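Long-range contact in tegumental protein 20.8 kDa (Clonorchis sinensis, PDB 5X2D), which probably binds calcium through the full-length tegumental-allergen-like protein, of which this chain is the dynein light chain-like domain: residues Ile22-Ala33 and Phe79-Phe90. Sequence-based numbering, arbitrary orientation.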
loop_
_atom_site.group_PDB
_atom_site.type_symbol
_atom_site.label_atom_id
_atom_site.label_comp_id
_atom_site.label_asym_id
_atom_site.label_seq_id
_atom_site.Cartn_x
_atom_site.Cartn_y
_atom_site.Cartn_z
ATOM N N ILE A 22 -3.732 6.898 -17.357
ATOM C CA ILE A 22 -2.804 6.883 -16.244
ATOM C C ILE A 22 -1.378 6.703 -16.777
ATOM O O ILE A 22 -0.445 7.328 -16.259
ATOM C CB ILE A 22 -3.196 5.813 -15.224
ATOM C CG1 ILE A 22 -4.269 6.388 -14.287
ATOM C CG2 ILE A 22 -1.984 5.332 -14.445
ATOM C CD1 ILE A 22 -5.035 5.364 -13.457
ATOM N N ALA A 23 -1.214 5.871 -17.812
ATOM C CA ALA A 23 0.099 5.703 -18.469
ATOM C C ALA A 23 0.619 7.044 -18.969
ATOM O O ALA A 23 1.694 7.509 -18.575
ATOM C CB ALA A 23 0.013 4.740 -19.618
ATOM N N ARG A 24 -0.188 7.650 -19.838
ATOM C CA ARG A 24 0.063 8.955 -20.438
ATOM C C ARG A 24 0.509 10.049 -19.464
ATOM O O ARG A 24 1.472 10.761 -19.728
ATOM C CB ARG A 24 -1.224 9.413 -21.127
ATOM C CG ARG A 24 -1.176 9.559 -22.637
ATOM C CD ARG A 24 -0.505 10.866 -23.034
ATOM N NE ARG A 24 -0.616 11.122 -24.469
ATOM C CZ ARG A 24 -0.275 12.266 -25.056
ATOM N NH1 ARG A 24 0.220 13.262 -24.336
ATOM N NH2 ARG A 24 -0.413 12.405 -26.368
ATOM N N GLU A 25 -0.195 10.184 -18.344
ATOM C CA GLU A 25 0.107 11.234 -17.389
ATOM C C GLU A 25 1.352 10.894 -16.570
ATOM O O GLU A 25 2.145 11.777 -16.224
ATOM C CB GLU A 25 -1.108 11.467 -16.468
ATOM C CG GLU A 25 -0.903 12.493 -15.365
ATOM C CD GLU A 25 -0.921 13.925 -15.899
ATOM O OE1 GLU A 25 -1.207 14.108 -17.116
ATOM O OE2 GLU A 25 -0.673 14.865 -15.097
ATOM N N THR A 26 1.531 9.605 -16.296
ATOM C CA THR A 26 2.619 9.126 -15.438
ATOM C C THR A 26 4.019 9.085 -16.067
ATOM O O THR A 26 4.958 9.670 -15.542
ATOM C CB THR A 26 2.312 7.702 -14.966
ATOM O OG1 THR A 26 1.096 7.714 -14.228
ATOM C CG2 THR A 26 3.419 7.146 -14.102
ATOM N N ILE A 27 4.138 8.429 -17.214
ATOM C CA ILE A 27 5.445 8.110 -17.776
ATOM C C ILE A 27 6.345 9.321 -18.023
ATOM O O ILE A 27 7.551 9.241 -17.793
ATOM C CB ILE A 27 5.319 7.320 -19.097
ATOM C CG1 ILE A 27 4.488 6.066 -18.890
ATOM C CG2 ILE A 27 6.659 6.847 -19.559
ATOM C CD1 ILE A 27 4.022 5.472 -20.171
ATOM N N PRO A 28 5.784 10.444 -18.508
ATOM C CA PRO A 28 6.729 11.563 -18.623
ATOM C C PRO A 28 7.241 12.139 -17.292
ATOM O O PRO A 28 8.445 12.370 -17.185
ATOM C CB PRO A 28 5.921 12.616 -19.398
ATOM C CG PRO A 28 4.491 12.237 -19.196
ATOM C CD PRO A 28 4.498 10.746 -19.160
ATOM N N ILE A 29 6.381 12.368 -16.303
ATOM C CA ILE A 29 6.849 13.056 -15.100
ATOM C C ILE A 29 7.314 12.145 -13.953
ATOM O O ILE A 29 7.949 12.622 -13.007
ATOM C CB ILE A 29 5.771 14.024 -14.550
ATOM C CG1 ILE A 29 4.450 13.300 -14.288
ATOM C CG2 ILE A 29 5.522 15.140 -15.550
ATOM C CD1 ILE A 29 3.474 14.110 -13.461
ATOM N N ALA A 30 7.002 10.852 -14.023
ATOM C CA ALA A 30 7.335 9.928 -12.929
ATOM C C ALA A 30 8.834 9.579 -12.795
ATOM O O ALA A 30 9.395 9.713 -11.710
ATOM C CB ALA A 30 6.498 8.651 -13.042
ATOM N N PRO A 31 9.486 9.114 -13.880
ATOM C CA PRO A 31 10.907 8.738 -13.770
ATOM C C PRO A 31 11.870 9.882 -13.418
ATOM O O PRO A 31 13.016 9.622 -13.028
ATOM C CB PRO A 31 11.237 8.206 -15.168
ATOM C CG PRO A 31 10.200 8.777 -16.056
ATOM C CD PRO A 31 8.966 8.834 -15.228
ATOM N N GLY A 32 11.421 11.122 -13.562
ATOM C CA GLY A 32 12.249 12.258 -13.211
ATOM C C GLY A 32 12.489 12.382 -11.721
ATOM O O GLY A 32 13.541 12.857 -11.292
ATOM N N ALA A 33 11.528 11.932 -10.923
ATOM C CA ALA A 33 11.585 12.196 -9.489
ATOM C C ALA A 33 12.276 11.095 -8.653
ATOM O O ALA A 33 11.822 9.940 -8.652
ATOM C CB ALA A 33 10.179 12.448 -8.963
ATOM N N PHE A 79 -5.573 0.190 -9.976
ATOM C CA PHE A 79 -4.628 -0.114 -11.032
ATOM C C PHE A 79 -3.256 -0.255 -10.393
ATOM O O PHE A 79 -2.892 0.561 -9.544
ATOM C CB PHE A 79 -4.665 1.009 -12.068
ATOM C CG PHE A 79 -3.775 0.802 -13.249
ATOM C CD1 PHE A 79 -3.380 -0.472 -13.635
ATOM C CD2 PHE A 79 -3.372 1.897 -14.009
ATOM C CE1 PHE A 79 -2.579 -0.652 -14.759
ATOM C CE2 PHE A 79 -2.577 1.735 -15.126
ATOM C CZ PHE A 79 -2.184 0.450 -15.512
ATOM N N GLN A 80 -2.499 -1.289 -10.747
ATOM C CA GLN A 80 -1.171 -1.435 -10.148
ATOM C C GLN A 80 -0.157 -1.820 -11.209
ATOM O O GLN A 80 -0.277 -2.877 -11.791
ATOM C CB GLN A 80 -1.190 -2.477 -9.020
ATOM C CG GLN A 80 -2.122 -2.125 -7.862
ATOM C CD GLN A 80 -2.006 -3.081 -6.694
ATOM O OE1 GLN A 80 -1.128 -3.925 -6.658
ATOM N NE2 GLN A 80 -2.941 -2.995 -5.767
ATOM N N PHE A 81 0.849 -0.979 -11.448
ATOM C CA PHE A 81 1.796 -1.222 -12.533
ATOM C C PHE A 81 3.213 -0.772 -12.209
ATOM O O PHE A 81 3.410 0.205 -11.477
ATOM C CB PHE A 81 1.336 -0.510 -13.803
ATOM C CG PHE A 81 1.390 0.988 -13.714
ATOM C CD1 PHE A 81 0.310 1.711 -13.194
ATOM C CD2 PHE A 81 2.515 1.684 -14.139
ATOM C CE1 PHE A 81 0.361 3.102 -13.098
ATOM C CE2 PHE A 81 2.572 3.083 -14.046
ATOM C CZ PHE A 81 1.496 3.788 -13.529
ATOM N N GLU A 82 4.190 -1.457 -12.814
ATOM C CA GLU A 82 5.622 -1.155 -12.651
ATOM C C GLU A 82 6.118 -0.364 -13.850
ATOM O O GLU A 82 5.920 -0.767 -14.989
ATOM C CB GLU A 82 6.467 -2.431 -12.520
ATOM C CG GLU A 82 6.063 -3.377 -11.401
ATOM C CD GLU A 82 6.942 -4.620 -11.338
ATOM O OE1 GLU A 82 8.001 -4.647 -12.011
ATOM O OE2 GLU A 82 6.568 -5.574 -10.618
ATOM N N LEU A 83 6.719 0.784 -13.592
ATOM C CA LEU A 83 7.341 1.572 -14.646
ATOM C C LEU A 83 8.805 1.839 -14.259
ATOM O O LEU A 83 9.096 2.562 -13.279
ATOM C CB LEU A 83 6.574 2.874 -14.875
ATOM C CG LEU A 83 7.099 3.880 -15.900
ATOM C CD1 LEU A 83 6.708 3.448 -17.300
ATOM C CD2 LEU A 83 6.523 5.253 -15.588
ATOM N N TYR A 84 9.705 1.224 -15.031
ATOM C CA TYR A 84 11.138 1.285 -14.790
ATOM C C TYR A 84 11.500 0.795 -13.380
ATOM O O TYR A 84 12.253 1.458 -12.637
ATOM C CB TYR A 84 11.632 2.710 -15.017
ATOM C CG TYR A 84 11.366 3.256 -16.406
ATOM C CD1 TYR A 84 11.474 2.448 -17.527
ATOM C CD2 TYR A 84 10.983 4.581 -16.594
ATOM C CE1 TYR A 84 11.231 2.949 -18.805
ATOM C CE2 TYR A 84 10.733 5.089 -17.866
ATOM C CZ TYR A 84 10.858 4.269 -18.963
ATOM O OH TYR A 84 10.606 4.768 -20.220
ATOM N N ASN A 85 10.957 -0.365 -13.017
ATOM C CA ASN A 85 11.165 -0.965 -11.694
ATOM C C ASN A 85 10.838 -0.038 -10.509
ATOM O O ASN A 85 11.543 -0.031 -9.492
ATOM C CB ASN A 85 12.606 -1.474 -11.566
ATOM C CG ASN A 85 12.690 -2.814 -10.849
ATOM O OD1 ASN A 85 11.674 -3.474 -10.627
ATOM N ND2 ASN A 85 13.906 -3.234 -10.513
ATOM N N ARG A 86 9.766 0.743 -10.657
ATOM C CA ARG A 86 9.157 1.467 -9.545
ATOM C C ARG A 86 7.650 1.292 -9.654
ATOM O O ARG A 86 7.050 1.682 -10.656
ATOM C CB ARG A 86 9.544 2.943 -9.567
ATOM C CG ARG A 86 9.922 3.476 -8.202
ATOM C CD ARG A 86 10.783 4.735 -8.275
ATOM N NE ARG A 86 10.118 5.851 -8.950
ATOM C CZ ARG A 86 10.638 7.075 -9.063
ATOM N NH1 ARG A 86 11.824 7.350 -8.530
ATOM N NH2 ARG A 86 9.969 8.030 -9.700
ATOM N N ALA A 87 7.039 0.684 -8.641
ATOM C CA ALA A 87 5.615 0.346 -8.714
ATOM C C ALA A 87 4.730 1.514 -8.344
ATOM O O ALA A 87 5.060 2.308 -7.458
ATOM C CB ALA A 87 5.293 -0.848 -7.816
ATOM N N TYR A 88 3.580 1.577 -9.011
ATOM C CA TYR A 88 2.583 2.603 -8.774
ATOM C C TYR A 88 1.246 1.953 -8.456
ATOM O O TYR A 88 0.732 1.154 -9.240
ATOM C CB TYR A 88 2.466 3.530 -9.991
ATOM C CG TYR A 88 3.743 4.294 -10.263
ATOM C CD1 TYR A 88 4.758 3.738 -11.032
ATOM C CD2 TYR A 88 3.956 5.558 -9.707
ATOM C CE1 TYR A 88 5.933 4.424 -11.266
ATOM C CE2 TYR A 88 5.132 6.251 -9.934
ATOM C CZ TYR A 88 6.119 5.678 -10.715
ATOM O OH TYR A 88 7.301 6.358 -10.945
ATOM N N LEU A 89 0.688 2.277 -7.299
ATOM C CA LEU A 89 -0.603 1.728 -6.909
ATOM C C LEU A 89 -1.681 2.820 -6.898
ATOM O O LEU A 89 -1.521 3.865 -6.242
ATOM C CB LEU A 89 -0.518 1.052 -5.529
ATOM C CG LEU A 89 0.203 -0.297 -5.464
ATOM C CD1 LEU A 89 1.672 -0.059 -5.292
ATOM C CD2 LEU A 89 -0.320 -1.197 -4.361
ATOM N N PHE A 90 -2.768 2.590 -7.631
ATOM C CA PHE A 90 -3.902 3.507 -7.596
ATOM C C PHE A 90 -5.124 2.843 -6.977
ATOM O O PHE A 90 -5.454 1.697 -7.313
ATOM C CB PHE A 90 -4.239 4.026 -8.994
ATOM C CG PHE A 90 -3.172 4.914 -9.577
ATOM C CD1 PHE A 90 -1.959 4.371 -10.029
ATOM C CD2 PHE A 90 -3.358 6.291 -9.656
ATOM C CE1 PHE A 90 -0.964 5.184 -10.573
ATOM C CE2 PHE A 90 -2.369 7.116 -10.193
ATOM C CZ PHE A 90 -1.165 6.560 -10.652
#
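Helix 22-29 packs along one face of the hairpin formed by strands 79-83 and 87-90, with Ile22 against Phe79, and the chain after the helix reaches Tyr84. The helix axis lies 10.6 Å from that of strand 79-83, running roughly the same way, at 33°. Ile22 CG2, anti to the backbone N, meets three rings: it lies 3.5 Å from Phe81 CE1, at the edge of Phe79 and over one face of Phe90. Thr26 CG2 reaches the edge of the Phe81 ring and also touches Leu83 CD2. Thr26 OG1 bonds Ile22 O (2.6 Å), which the Thr26 N bonds from the opposite face of the carbonyl plane. Leu83 spreads both methyls against Ile27, with Leu83 CD1 3.8 Å from Ile27 CG1. This is the helix-on-antiparallel-sheet packing of the dynein light chain-like fold. Strand 7-13 flanks 78-83 in the sheet, and helix 36-54 also borders segment 22-33. Beyond the helix, the buried Arg86 points its guanidinium end-on at Ala33 O. Arg86 NH1 (2.6 Å) and NH2 (2.9 Å) both bond Ala33 O, within the carbonyl plane. Weak bonds from Arg86 NE and NH2 reach Tyr88 OH along another edge of the guanidinium. Pro31 CB rests at the edge of the Tyr84 ring.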